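Pullulanase (Klebsiella oxytoca, PDB 2YOC) probably hydrolyses alpha-1,6-glucosidic links in pullulan and related branched dextrins, as a glycosyl hydrolase secreted through a type 2 secretion system. Local coordinates at residues T1009-A1014 with D1041-L1046; T853-Q858 with E939-R944; T719-L724 with V814-S819; N1030-G1035 with W1049-L1054. All blocks are in the same frame, centred on the assembly; numbering follows the deposited sequence.

Contact 1. Residues T1009-A1014 with D1041-L1046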
loop_
_atom_site.group_PDB
_atom_site.type_symbol
_atom_site.label_atom_id
_atom_site.label_comp_id
_atom_site.label_asym_id
_atom_site.label_seq_id
_atom_site.Cartn_x
_atom_site.Cartn_y
_atom_site.Cartn_z
ATOM N N THR B 1009 11.001 -15.714 -24.980
ATOM C CA THR B 1009 11.061 -17.139 -24.655
ATOM C C THR B 1009 10.188 -17.541 -23.447
ATOM O O THR B 1009 10.015 -16.766 -22.491
ATOM C CB THR B 1009 12.508 -17.645 -24.670
ATOM O OG1 THR B 1009 13.218 -17.015 -25.740
ATOM C CG2 THR B 1009 12.590 -19.134 -24.880
ATOM N N LEU B 1010 9.597 -18.743 -23.536
ATOM C CA LEU B 1010 8.689 -19.280 -22.533
ATOM C C LEU B 1010 9.151 -20.616 -22.032
ATOM O O LEU B 1010 8.892 -21.657 -22.655
ATOM C CB LEU B 1010 7.249 -19.368 -23.085
ATOM C CG LEU B 1010 6.320 -18.187 -22.816
ATOM C CD1 LEU B 1010 6.635 -17.016 -23.708
ATOM C CD2 LEU B 1010 4.884 -18.578 -23.058
ATOM N N ASN B 1011 9.829 -20.581 -20.879
ATOM C CA ASN B 1011 10.356 -21.763 -20.189
ATOM C C ASN B 1011 9.444 -22.176 -19.024
ATOM O O ASN B 1011 9.685 -23.203 -18.371
ATOM C CB ASN B 1011 11.796 -21.538 -19.716
ATOM C CG ASN B 1011 12.720 -20.804 -20.672
ATOM O OD1 ASN B 1011 12.539 -20.750 -21.898
ATOM N ND2 ASN B 1011 13.716 -20.172 -20.091
ATOM N N GLU B 1012 8.381 -21.367 -18.788
ATOM C CA GLU B 1012 7.357 -21.568 -17.759
ATOM C C GLU B 1012 6.766 -22.998 -17.864
ATOM O O GLU B 1012 6.689 -23.722 -16.866
ATOM C CB GLU B 1012 6.252 -20.505 -17.900
ATOM C CG GLU B 1012 6.558 -19.157 -17.261
ATOM C CD GLU B 1012 6.846 -17.976 -18.174
ATOM O OE1 GLU B 1012 6.714 -18.124 -19.409
ATOM O OE2 GLU B 1012 7.175 -16.889 -17.642
ATOM N N PHE B 1013 6.419 -23.413 -19.099
ATOM C CA PHE B 1013 5.801 -24.707 -19.394
ATOM C C PHE B 1013 6.821 -25.781 -19.673
ATOM O O PHE B 1013 6.747 -26.517 -20.667
ATOM C CB PHE B 1013 4.730 -24.558 -20.488
ATOM C CG PHE B 1013 3.879 -23.333 -20.262
ATOM C CD1 PHE B 1013 2.987 -23.270 -19.194
ATOM C CD2 PHE B 1013 4.027 -22.212 -21.065
ATOM C CE1 PHE B 1013 2.241 -22.116 -18.952
ATOM C CE2 PHE B 1013 3.279 -21.057 -20.821
ATOM C CZ PHE B 1013 2.387 -21.018 -19.772
ATOM N N ALA B 1014 7.777 -25.866 -18.738
ATOM C CA ALA B 1014 8.901 -26.796 -18.707
ATOM C C ALA B 1014 8.402 -28.242 -18.791
ATOM O O ALA B 1014 7.709 -28.717 -17.883
ATOM C CB ALA B 1014 9.706 -26.579 -17.426
ATOM N N ASP B 1041 11.231 -30.059 -25.710
ATOM C CA ASP B 1041 11.445 -29.834 -24.280
ATOM C C ASP B 1041 10.480 -28.822 -23.620
ATOM O O ASP B 1041 10.760 -28.351 -22.516
ATOM C CB ASP B 1041 12.921 -29.500 -24.001
ATOM C CG ASP B 1041 13.382 -28.182 -24.579
ATOM O OD1 ASP B 1041 13.188 -27.153 -23.918
ATOM O OD2 ASP B 1041 13.983 -28.190 -25.677
ATOM N N GLY B 1042 9.359 -28.528 -24.283
ATOM C CA GLY B 1042 8.328 -27.617 -23.782
ATOM C C GLY B 1042 8.659 -26.131 -23.786
ATOM O O GLY B 1042 7.927 -25.339 -23.171
ATOM N N THR B 1043 9.764 -25.730 -24.465
ATOM C CA THR B 1043 10.150 -24.325 -24.546
ATOM C C THR B 1043 9.526 -23.674 -25.741
ATOM O O THR B 1043 9.561 -24.227 -26.843
ATOM C CB THR B 1043 11.647 -24.093 -24.429
ATOM O OG1 THR B 1043 12.335 -25.118 -25.110
ATOM C CG2 THR B 1043 12.124 -24.030 -22.993
ATOM N N VAL B 1044 8.915 -22.501 -25.507
ATOM C CA VAL B 1044 8.232 -21.739 -26.543
ATOM C C VAL B 1044 9.018 -20.489 -26.904
ATOM O O VAL B 1044 9.404 -19.720 -26.018
ATOM C CB VAL B 1044 6.763 -21.409 -26.173
ATOM C CG1 VAL B 1044 5.981 -20.902 -27.381
ATOM C CG2 VAL B 1044 6.064 -22.619 -25.560
ATOM N N THR B 1045 9.263 -20.297 -28.213
ATOM C CA THR B 1045 9.911 -19.095 -28.727
ATOM C C THR B 1045 8.828 -18.329 -29.452
ATOM O O THR B 1045 8.209 -18.842 -30.393
ATOM C CB THR B 1045 11.107 -19.375 -29.636
ATOM O OG1 THR B 1045 11.626 -20.677 -29.396
ATOM C CG2 THR B 1045 12.195 -18.341 -29.471
ATOM N N LEU B 1046 8.559 -17.121 -28.961
ATOM C CA LEU B 1046 7.554 -16.229 -29.504
ATOM C C LEU B 1046 8.177 -15.091 -30.298
ATOM O O LEU B 1046 8.798 -14.204 -29.697
ATOM C CB LEU B 1046 6.722 -15.611 -28.379
ATOM C CG LEU B 1046 5.752 -16.459 -27.623
ATOM C CD1 LEU B 1046 5.135 -15.625 -26.543
ATOM C CD2 LEU B 1046 4.641 -16.947 -28.514
#

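Contact 2. Residues T853-Q858 with E939-R944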
loop_
_atom_site.group_PDB
_atom_site.type_symbol
_atom_site.label_atom_id
_atom_site.label_comp_id
_atom_site.label_asym_id
_atom_site.label_seq_id
_atom_site.Cartn_x
_atom_site.Cartn_y
_atom_site.Cartn_z
ATOM N N THR B 853 -6.241 -8.805 -26.878
ATOM C CA THR B 853 -6.482 -8.633 -25.442
ATOM C C THR B 853 -8.000 -8.700 -25.136
ATOM O O THR B 853 -8.397 -9.218 -24.101
ATOM C CB THR B 853 -5.751 -7.375 -24.902
ATOM O OG1 THR B 853 -6.369 -6.193 -25.378
ATOM C CG2 THR B 853 -4.289 -7.324 -25.284
ATOM N N VAL B 854 -8.830 -8.226 -26.076
ATOM C CA VAL B 854 -10.298 -8.208 -26.028
ATOM C C VAL B 854 -10.813 -9.559 -26.492
ATOM O O VAL B 854 -11.521 -10.226 -25.754
ATOM C CB VAL B 854 -10.829 -7.075 -26.951
ATOM C CG1 VAL B 854 -12.329 -7.165 -27.156
ATOM C CG2 VAL B 854 -10.418 -5.691 -26.441
HETATM N N MSE B 855 -10.466 -9.944 -27.724
HETATM C CA MSE B 855 -10.867 -11.179 -28.386
HETATM C C MSE B 855 -10.517 -12.449 -27.608
HETATM O O MSE B 855 -11.288 -13.399 -27.667
HETATM C CB MSE B 855 -10.289 -11.255 -29.813
HETATM C CG MSE B 855 -10.837 -10.222 -30.765
HETATM SE SE MSE B 855 -12.772 -10.127 -30.700
HETATM C CE MSE B 855 -13.094 -8.974 -32.222
ATOM N N LEU B 856 -9.372 -12.480 -26.899
ATOM C CA LEU B 856 -8.992 -13.680 -26.153
ATOM C C LEU B 856 -9.217 -13.607 -24.622
ATOM O O LEU B 856 -8.783 -14.487 -23.871
ATOM C CB LEU B 856 -7.582 -14.181 -26.541
ATOM C CG LEU B 856 -7.356 -14.435 -28.048
ATOM C CD1 LEU B 856 -5.908 -14.581 -28.352
ATOM C CD2 LEU B 856 -8.121 -15.659 -28.554
ATOM N N GLY B 857 -9.955 -12.596 -24.184
ATOM C CA GLY B 857 -10.245 -12.407 -22.769
ATOM C C GLY B 857 -11.628 -12.846 -22.341
ATOM O O GLY B 857 -12.577 -12.754 -23.127
ATOM N N GLN B 858 -11.745 -13.247 -21.061
ATOM C CA GLN B 858 -12.969 -13.731 -20.417
ATOM C C GLN B 858 -14.184 -12.807 -20.499
ATOM O O GLN B 858 -15.315 -13.306 -20.467
ATOM C CB GLN B 858 -12.713 -14.194 -18.961
ATOM C CG GLN B 858 -11.734 -15.377 -18.825
ATOM C CD GLN B 858 -12.123 -16.614 -19.600
ATOM O OE1 GLN B 858 -13.248 -17.105 -19.533
ATOM N NE2 GLN B 858 -11.190 -17.145 -20.360
ATOM N N GLU B 939 -8.835 -14.794 -37.519
ATOM C CA GLU B 939 -8.029 -15.744 -36.737
ATOM C C GLU B 939 -8.439 -15.683 -35.254
ATOM O O GLU B 939 -8.850 -16.696 -34.692
ATOM C CB GLU B 939 -6.538 -15.403 -36.885
ATOM C CG GLU B 939 -5.578 -16.576 -36.736
ATOM C CD GLU B 939 -4.153 -16.245 -37.147
ATOM O OE1 GLU B 939 -3.933 -15.970 -38.351
ATOM O OE2 GLU B 939 -3.261 -16.238 -36.265
ATOM N N LEU B 940 -8.398 -14.462 -34.667
ATOM C CA LEU B 940 -8.704 -14.138 -33.279
ATOM C C LEU B 940 -10.113 -14.537 -32.860
ATOM O O LEU B 940 -10.297 -15.077 -31.762
ATOM C CB LEU B 940 -8.471 -12.637 -33.030
ATOM C CG LEU B 940 -7.035 -12.102 -33.065
ATOM C CD1 LEU B 940 -7.025 -10.618 -32.783
ATOM C CD2 LEU B 940 -6.151 -12.769 -32.024
ATOM N N THR B 941 -11.109 -14.262 -33.722
ATOM C CA THR B 941 -12.499 -14.594 -33.434
ATOM C C THR B 941 -12.681 -16.096 -33.497
ATOM O O THR B 941 -13.377 -16.660 -32.639
ATOM C CB THR B 941 -13.500 -13.800 -34.327
ATOM O OG1 THR B 941 -13.351 -14.173 -35.698
ATOM C CG2 THR B 941 -13.410 -12.279 -34.150
ATOM N N GLU B 942 -12.039 -16.753 -34.488
ATOM C CA GLU B 942 -12.104 -18.213 -34.652
ATOM C C GLU B 942 -11.581 -18.889 -33.387
ATOM O O GLU B 942 -12.244 -19.785 -32.844
ATOM C CB GLU B 942 -11.356 -18.687 -35.913
ATOM C CG GLU B 942 -12.121 -18.409 -37.200
ATOM C CD GLU B 942 -11.516 -18.916 -38.495
ATOM O OE1 GLU B 942 -10.726 -18.176 -39.134
ATOM O OE2 GLU B 942 -11.893 -20.037 -38.903
ATOM N N LEU B 943 -10.440 -18.384 -32.874
ATOM C CA LEU B 943 -9.817 -18.840 -31.635
ATOM C C LEU B 943 -10.786 -18.754 -30.447
ATOM O O LEU B 943 -10.979 -19.752 -29.752
ATOM C CB LEU B 943 -8.534 -18.043 -31.352
ATOM C CG LEU B 943 -7.349 -18.343 -32.280
ATOM C CD1 LEU B 943 -6.296 -17.272 -32.176
ATOM C CD2 LEU B 943 -6.758 -19.704 -32.011
ATOM N N ARG B 944 -11.426 -17.566 -30.257
ATOM C CA ARG B 944 -12.417 -17.258 -29.209
ATOM C C ARG B 944 -13.519 -18.311 -29.195
ATOM O O ARG B 944 -13.903 -18.775 -28.113
ATOM C CB ARG B 944 -12.995 -15.853 -29.444
ATOM C CG ARG B 944 -14.078 -15.430 -28.471
ATOM C CD ARG B 944 -14.307 -13.945 -28.491
ATOM N NE ARG B 944 -15.211 -13.519 -27.423
ATOM C CZ ARG B 944 -14.830 -13.120 -26.214
ATOM N NH1 ARG B 944 -13.541 -13.084 -25.893
ATOM N NH2 ARG B 944 -15.737 -12.744 -25.315
#

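Contact 3. Residues T719-L724 with V814-S819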
loop_
_atom_site.group_PDB
_atom_site.type_symbol
_atom_site.label_atom_id
_atom_site.label_comp_id
_atom_site.label_asym_id
_atom_site.label_seq_id
_atom_site.Cartn_x
_atom_site.Cartn_y
_atom_site.Cartn_z
ATOM N N THR B 719 -21.462 -3.486 -18.039
ATOM C CA THR B 719 -20.937 -2.130 -18.245
ATOM C C THR B 719 -19.679 -2.205 -19.082
ATOM O O THR B 719 -18.983 -3.222 -19.041
ATOM C CB THR B 719 -20.612 -1.443 -16.930
ATOM O OG1 THR B 719 -19.920 -2.356 -16.085
ATOM C CG2 THR B 719 -21.826 -0.896 -16.249
ATOM N N PHE B 720 -19.384 -1.131 -19.835
ATOM C CA PHE B 720 -18.158 -1.056 -20.615
ATOM C C PHE B 720 -17.026 -0.860 -19.627
ATOM O O PHE B 720 -17.170 -0.095 -18.655
ATOM C CB PHE B 720 -18.177 0.125 -21.617
ATOM C CG PHE B 720 -18.934 -0.107 -22.899
ATOM C CD1 PHE B 720 -18.311 -0.687 -23.999
ATOM C CD2 PHE B 720 -20.275 0.252 -23.009
ATOM C CE1 PHE B 720 -19.022 -0.909 -25.190
ATOM C CE2 PHE B 720 -20.984 0.031 -24.199
ATOM C CZ PHE B 720 -20.352 -0.534 -25.287
ATOM N N SER B 721 -15.920 -1.589 -19.845
ATOM C CA SER B 721 -14.737 -1.446 -19.004
ATOM C C SER B 721 -13.690 -0.612 -19.721
ATOM O O SER B 721 -13.229 -0.953 -20.827
ATOM C CB SER B 721 -14.178 -2.786 -18.566
ATOM O OG SER B 721 -13.057 -2.584 -17.722
ATOM N N ASP B 722 -13.362 0.512 -19.084
ATOM C CA ASP B 722 -12.399 1.506 -19.518
ATOM C C ASP B 722 -10.989 1.143 -19.037
ATOM O O ASP B 722 -10.017 1.733 -19.505
ATOM C CB ASP B 722 -12.829 2.900 -19.012
ATOM C CG ASP B 722 -13.241 3.036 -17.552
ATOM O OD1 ASP B 722 -13.552 2.004 -16.918
ATOM O OD2 ASP B 722 -13.326 4.182 -17.067
ATOM N N ARG B 723 -10.884 0.162 -18.125
ATOM C CA ARG B 723 -9.627 -0.279 -17.546
ATOM C C ARG B 723 -8.690 -0.881 -18.560
ATOM O O ARG B 723 -7.567 -0.399 -18.695
ATOM C CB ARG B 723 -9.854 -1.255 -16.393
ATOM C CG ARG B 723 -10.235 -0.590 -15.092
ATOM C CD ARG B 723 -11.705 -0.399 -15.041
ATOM N NE ARG B 723 -12.180 -0.133 -13.699
ATOM C CZ ARG B 723 -12.905 0.922 -13.382
ATOM N NH1 ARG B 723 -13.212 1.823 -14.302
ATOM N NH2 ARG B 723 -13.345 1.080 -12.146
ATOM N N LEU B 724 -9.111 -1.951 -19.257
ATOM C CA LEU B 724 -8.243 -2.586 -20.260
ATOM C C LEU B 724 -8.081 -1.625 -21.431
ATOM O O LEU B 724 -6.963 -1.448 -21.914
ATOM C CB LEU B 724 -8.812 -3.941 -20.700
ATOM C CG LEU B 724 -8.102 -4.690 -21.817
ATOM C CD1 LEU B 724 -8.076 -6.176 -21.537
ATOM C CD2 LEU B 724 -8.778 -4.446 -23.159
ATOM N N VAL B 814 -18.907 -7.400 -17.766
ATOM C CA VAL B 814 -17.847 -6.555 -18.355
ATOM C C VAL B 814 -17.798 -6.583 -19.888
ATOM O O VAL B 814 -17.724 -7.653 -20.486
ATOM C CB VAL B 814 -16.453 -6.958 -17.791
ATOM C CG1 VAL B 814 -15.335 -6.179 -18.466
ATOM C CG2 VAL B 814 -16.371 -6.776 -16.289
ATOM N N VAL B 815 -17.701 -5.416 -20.511
ATOM C CA VAL B 815 -17.520 -5.331 -21.957
ATOM C C VAL B 815 -16.154 -4.672 -22.246
ATOM O O VAL B 815 -15.959 -3.475 -21.984
ATOM C CB VAL B 815 -18.689 -4.621 -22.679
ATOM C CG1 VAL B 815 -18.404 -4.478 -24.161
ATOM C CG2 VAL B 815 -20.010 -5.369 -22.467
ATOM N N ASN B 816 -15.197 -5.467 -22.753
ATOM C CA ASN B 816 -13.866 -4.989 -23.115
ATOM C C ASN B 816 -13.849 -4.508 -24.564
ATOM O O ASN B 816 -14.547 -5.053 -25.435
ATOM C CB ASN B 816 -12.808 -6.067 -22.875
ATOM C CG ASN B 816 -12.378 -6.160 -21.435
ATOM O OD1 ASN B 816 -12.181 -5.141 -20.736
ATOM N ND2 ASN B 816 -12.199 -7.390 -20.967
ATOM N N TYR B 817 -13.071 -3.458 -24.814
ATOM C CA TYR B 817 -12.968 -2.865 -26.136
ATOM C C TYR B 817 -11.729 -2.013 -26.273
ATOM O O TYR B 817 -11.166 -1.569 -25.267
ATOM C CB TYR B 817 -14.238 -2.066 -26.487
ATOM C CG TYR B 817 -14.445 -0.775 -25.727
ATOM C CD1 TYR B 817 -14.599 -0.770 -24.340
ATOM C CD2 TYR B 817 -14.603 0.433 -26.402
ATOM C CE1 TYR B 817 -14.819 0.418 -23.641
ATOM C CE2 TYR B 817 -14.843 1.624 -25.715
ATOM C CZ TYR B 817 -14.969 1.612 -24.336
ATOM O OH TYR B 817 -15.200 2.809 -23.678
ATOM N N VAL B 818 -11.285 -1.815 -27.523
ATOM C CA VAL B 818 -10.122 -0.973 -27.817
ATOM C C VAL B 818 -10.445 0.044 -28.916
ATOM O O VAL B 818 -9.583 0.816 -29.329
ATOM C CB VAL B 818 -8.783 -1.748 -28.020
ATOM C CG1 VAL B 818 -8.183 -2.155 -26.681
ATOM C CG2 VAL B 818 -8.949 -2.960 -28.935
ATOM N N SER B 819 -11.700 0.020 -29.393
ATOM C CA SER B 819 -12.230 0.937 -30.390
ATOM C C SER B 819 -13.738 0.953 -30.276
ATOM O O SER B 819 -14.316 -0.048 -29.886
ATOM C CB SER B 819 -11.795 0.561 -31.800
ATOM O OG SER B 819 -11.468 1.724 -32.552
HETATM O O HOH W 1 -11.297 -4.354 -18.453
#

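Contact 4. Residues N1030-G1035 with W1049-L1054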
loop_
_atom_site.group_PDB
_atom_site.type_symbol
_atom_site.label_atom_id
_atom_site.label_comp_id
_atom_site.label_asym_id
_atom_site.label_seq_id
_atom_site.Cartn_x
_atom_site.Cartn_y
_atom_site.Cartn_z
ATOM N N ASN B 1030 0.383 -16.304 -42.707
ATOM C CA ASN B 1030 -0.617 -15.266 -42.440
ATOM C C ASN B 1030 -1.126 -15.305 -40.983
ATOM O O ASN B 1030 -1.990 -14.508 -40.603
ATOM C CB ASN B 1030 -1.759 -15.391 -43.456
ATOM C CG ASN B 1030 -1.263 -15.274 -44.878
ATOM O OD1 ASN B 1030 -0.564 -16.160 -45.394
ATOM N ND2 ASN B 1030 -1.558 -14.151 -45.518
ATOM N N SER B 1031 -0.577 -16.236 -40.177
ATOM C CA SER B 1031 -0.912 -16.367 -38.767
ATOM C C SER B 1031 -0.183 -15.342 -37.945
ATOM O O SER B 1031 0.916 -14.891 -38.285
ATOM C CB SER B 1031 -0.577 -17.756 -38.239
ATOM O OG SER B 1031 -0.973 -17.895 -36.887
ATOM N N LEU B 1032 -0.797 -15.008 -36.831
ATOM C CA LEU B 1032 -0.264 -14.094 -35.849
ATOM C C LEU B 1032 0.779 -14.845 -35.059
ATOM O O LEU B 1032 1.584 -14.232 -34.364
ATOM C CB LEU B 1032 -1.391 -13.645 -34.920
ATOM C CG LEU B 1032 -2.384 -12.686 -35.502
ATOM C CD1 LEU B 1032 -3.753 -12.963 -34.995
ATOM C CD2 LEU B 1032 -1.989 -11.288 -35.223
ATOM N N ALA B 1033 0.743 -16.177 -35.149
ATOM C CA ALA B 1033 1.684 -17.068 -34.484
ATOM C C ALA B 1033 2.807 -17.469 -35.440
ATOM O O ALA B 1033 3.686 -18.234 -35.039
ATOM C CB ALA B 1033 0.968 -18.307 -33.962
ATOM N N ASN B 1034 2.787 -16.961 -36.705
ATOM C CA ASN B 1034 3.798 -17.290 -37.710
ATOM C C ASN B 1034 5.215 -17.130 -37.145
ATOM O O ASN B 1034 5.626 -16.013 -36.787
ATOM C CB ASN B 1034 3.607 -16.474 -38.985
ATOM C CG ASN B 1034 4.749 -16.627 -39.971
ATOM O OD1 ASN B 1034 5.006 -17.713 -40.520
ATOM N ND2 ASN B 1034 5.501 -15.551 -40.157
ATOM N N GLY B 1035 5.896 -18.268 -36.991
ATOM C CA GLY B 1035 7.247 -18.319 -36.441
ATOM C C GLY B 1035 7.364 -18.800 -35.009
ATOM O O GLY B 1035 8.482 -18.918 -34.501
ATOM N N TRP B 1049 5.728 -9.045 -31.922
ATOM C CA TRP B 1049 4.351 -8.656 -32.263
ATOM C C TRP B 1049 3.536 -9.866 -32.685
ATOM O O TRP B 1049 3.005 -9.941 -33.793
ATOM C CB TRP B 1049 4.330 -7.510 -33.276
ATOM C CG TRP B 1049 5.248 -6.402 -32.869
ATOM C CD1 TRP B 1049 6.505 -6.172 -33.337
ATOM C CD2 TRP B 1049 5.048 -5.485 -31.788
ATOM N NE1 TRP B 1049 7.075 -5.122 -32.661
ATOM C CE2 TRP B 1049 6.202 -4.680 -31.703
ATOM C CE3 TRP B 1049 3.989 -5.238 -30.910
ATOM C CZ2 TRP B 1049 6.326 -3.643 -30.777
ATOM C CZ3 TRP B 1049 4.099 -4.190 -30.013
ATOM C CH2 TRP B 1049 5.265 -3.413 -29.944
ATOM N N SER B 1050 3.478 -10.843 -31.793
ATOM C CA SER B 1050 2.801 -12.079 -32.090
ATOM C C SER B 1050 1.879 -12.513 -30.974
ATOM O O SER B 1050 2.078 -12.159 -29.799
ATOM C CB SER B 1050 3.823 -13.171 -32.396
ATOM O OG SER B 1050 4.657 -13.446 -31.281
ATOM N N VAL B 1051 0.865 -13.295 -31.370
ATOM C CA VAL B 1051 -0.129 -13.900 -30.497
ATOM C C VAL B 1051 -0.256 -15.426 -30.773
ATOM O O VAL B 1051 -0.435 -15.843 -31.917
ATOM C CB VAL B 1051 -1.473 -13.102 -30.375
ATOM C CG1 VAL B 1051 -1.881 -12.431 -31.679
ATOM C CG2 VAL B 1051 -2.608 -13.959 -29.825
ATOM N N ALA B 1052 -0.094 -16.240 -29.715
ATOM C CA ALA B 1052 -0.161 -17.697 -29.792
ATOM C C ALA B 1052 -1.141 -18.296 -28.813
ATOM O O ALA B 1052 -1.194 -17.892 -27.651
ATOM C CB ALA B 1052 1.208 -18.297 -29.551
ATOM N N VAL B 1053 -1.898 -19.277 -29.274
ATOM C CA VAL B 1053 -2.816 -20.018 -28.421
ATOM C C VAL B 1053 -2.189 -21.396 -28.301
ATOM O O VAL B 1053 -2.197 -22.168 -29.266
ATOM C CB VAL B 1053 -4.282 -20.059 -28.935
ATOM C CG1 VAL B 1053 -5.133 -20.964 -28.067
ATOM C CG2 VAL B 1053 -4.884 -18.660 -28.985
ATOM N N LEU B 1054 -1.538 -21.658 -27.165
ATOM C CA LEU B 1054 -0.900 -22.946 -26.954
ATOM C C LEU B 1054 -1.896 -23.789 -26.189
ATOM O O LEU B 1054 -2.435 -23.342 -25.170
ATOM C CB LEU B 1054 0.436 -22.824 -26.187
ATOM C CG LEU B 1054 1.637 -22.069 -26.828
ATOM C CD1 LEU B 1054 1.512 -21.924 -28.329
ATOM C CD2 LEU B 1054 1.802 -20.729 -26.208
#

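Contact 1. Residues T1009-A1014 with D1041-L1046
L1046 turns its CG away from its own carbonyl carbon to lie beside the backbone N (chi1 -71°) and then extends (chi2 177°), which carries CD1 to within 3.5 Å of L1010 CD1; the two leucines run across each other at a slant. V1044 sits on the same side of the sheet, and its CB lies 3.7 Å from L1010 CB. On the other side, N1011 holds CG beside its backbone N, and across the segments its OD1 meets a methyl, T1043 CG2, at 3.5 Å. T1009 and T1045 stand next to each other on that side, pointing the same way, with T1009 OG1 4.1 Å from T1045 CG2. Strands 1008-1010 and 1044-1046 pair in a small three-stranded antiparallel sheet of the pullulanase-type C-terminal region, with 1037-1038 on the far side of 1044-1046. L1010 and V1044 form a hydrogen-bonded pair: L1010 N gives to V1044 O at 2.7 Å, and V1044 N returns a nearly straight bond (172°) to L1010 O at 3.0 Å. T1009 and T1045 are the adjoining non-hydrogen-bonded pair. Past L1010 the chain leaves the sheet through an inverse gamma turn centred on F1013, closed by A1014 N to E1012 O. The ring of F1013 carries E1012 CB over one face and L1010 CD2 at its edge. L1010 and F1013 both rest on V977 of strand 975-981, while N1011 packs against T135 of a second subunit. The chemistry is therefore divided: two main-chain bonds fix the register, aliphatic groups bury one side against the neighbouring sheet, and the threonines and asparagine on the other meet across the segments through methyl contacts.

Contact 2. Residues T853-Q858 with E939-R944
R944 reaches across to two main-chain carbonyls with a single nitrogen: NH1 donates to M855 O and to G857 O, each at 2.9 Å and each close to the plane of the guanidinium. The acceptors are used differently. NH1 stands well above the carbonyl plane of M855 but is only modestly tilted from that of G857. Holding CG opposite the backbone N (chi1 177°) and staying extended as far as NE, the arginine side chain spans the gap, and NH2 goes on to bond G859 O. Its positive charge lies at the carboxyl end of helix 840-855, where it would probably be welcomed by the helix dipole. Beside this polar grip, M855, present as selenomethionine, lays its CB 3.9 Å from L940 CB, the two side chains crossing at about a right angle. A bend at chi2 (-48°) then sends its CE to T941 CG2, 3.8 Å away; the hydroxyl of T941 bonds S457 O. L856 sets its two methyls against L940 and L943, one turn apart on the partner helix, CD2 lying 3.7 Å from L943 CB and CD1 4.1 Å from L940 CD2. Further out, G857 N bonds V854 O at 3.2 Å as the chain leaves the helix at L856, and Q858 is held at both polar atoms by the main chain of L949 and L952. A861, on strand 860-864, packs against M855 and R944. This is the turn from a helix into the eighth strand of a (beta/alpha)8 barrel, the catalytic fold of GH13 glycosidases, here tied to helix 927-945.

Contact 3. Residues T719-L724 with V814-S819
F720 leans against Y817 from its first side-chain carbon: CB lies 3.9 Å from Y817 CE1. With CG turned beside the backbone N (chi1 -80°), the ring drops alongside V815 and presents its edge to Y817. CD1 does the main touching, standing over one face of the tyrosine ring near its rim, 3.7 Å from Y817 CE1. The next atom out, CE1, meets V815 CG1 at 3.8 Å. The result is a T-shaped (edge-to-face) pair with ring planes at 68°, and F720 also takes part in a cation-pi contact with K820. The hydroxyl of Y817 bonds R725. Under these side chains the two strands run parallel: V815 N gives to T719 O and S721 N to V815 O, the second bond nearly straight at 177°. Strands 718-720 and 814-816 are the sixth and seventh of the eight-stranded parallel barrel; in GH13 enzymes the active site lies at the carboxyl ends of such strands, the end toward which both segments run. One residue on from F720, S721 CB packs 3.6 Å from V814 CG1. Its OG shares a water with N816: the water lies 2.6 Å from S721 OG and donates to N816 OD1 at 2.6 Å, besides accepting a weak bond from L724 N. The amide of N816 is anchored at its other atom too, since ND2 bonds G775 O. L724, in the first turn of helix 722-729, brings CB up to N816 OD1, and its CD2 touches V818 CG1 at 4.2 Å.

Contact 4. Residues N1030-G1035 with W1049-L1054
L1032 and A1033 form the middle of a type I beta turn, S1031 to N1034, that comes up against V1051 on strand 1050-1057. That strand belongs to the antiparallel sheet of the C-terminal beta domain, which it enters through a G1 beta bulge, W1049 and S1050 both facing N1002. Alternate residues S1050, A1052 and L1054 bond the neighbouring strand 994-1002, whereas V1051 N points to the turn and donates to L1032 O at 3.2 Å. It comes from above the carbonyl plane, 58° out of it. R845 NH1 bonds the same oxygen and also W1049 O, so an arginine of helix 840-855 pins both segments. Among side chains, L1032 and V1051 lie alongside each other and point the same way: V1051 CG1 is 3.5 Å from L1032 CB and 3.7 Å from its CD2. L1032 continues onto F936 and L940 of helix 927-945. A1033 CB rests 3.5 Å from V1051 O and 4.4 Å from A1052 CB. The turn itself is braced by an ST turn, in which S1031 OG accepts from A1033 N at 3.0 Å, while E939 OE2 bonds both S1031 OG and L1032 N.

Overall arrangement
Along the chain, contact 3 closes first, then contact 2, and contacts 4 and 1 follow with their segments alternating. They run outward in space as well: contact 3 lies in the barrel, and contact 2, its centre 14 Å away, touches it through V854, which packs on N816, Y817 and L724. Contact 4 sits 13 Å from contact 2, centre to centre, and L856 meets V1051 between them. Contact 1 is 14 Å from contact 4 between centres, joined where L1046 packs on A1052, and about 31 Å from contact 3. Helices 840-855 and 927-945 thus join the barrel to the C-terminal beta domain at contacts 2 and 4, which are buried, while contact 1 lies farther out and is partly exposed.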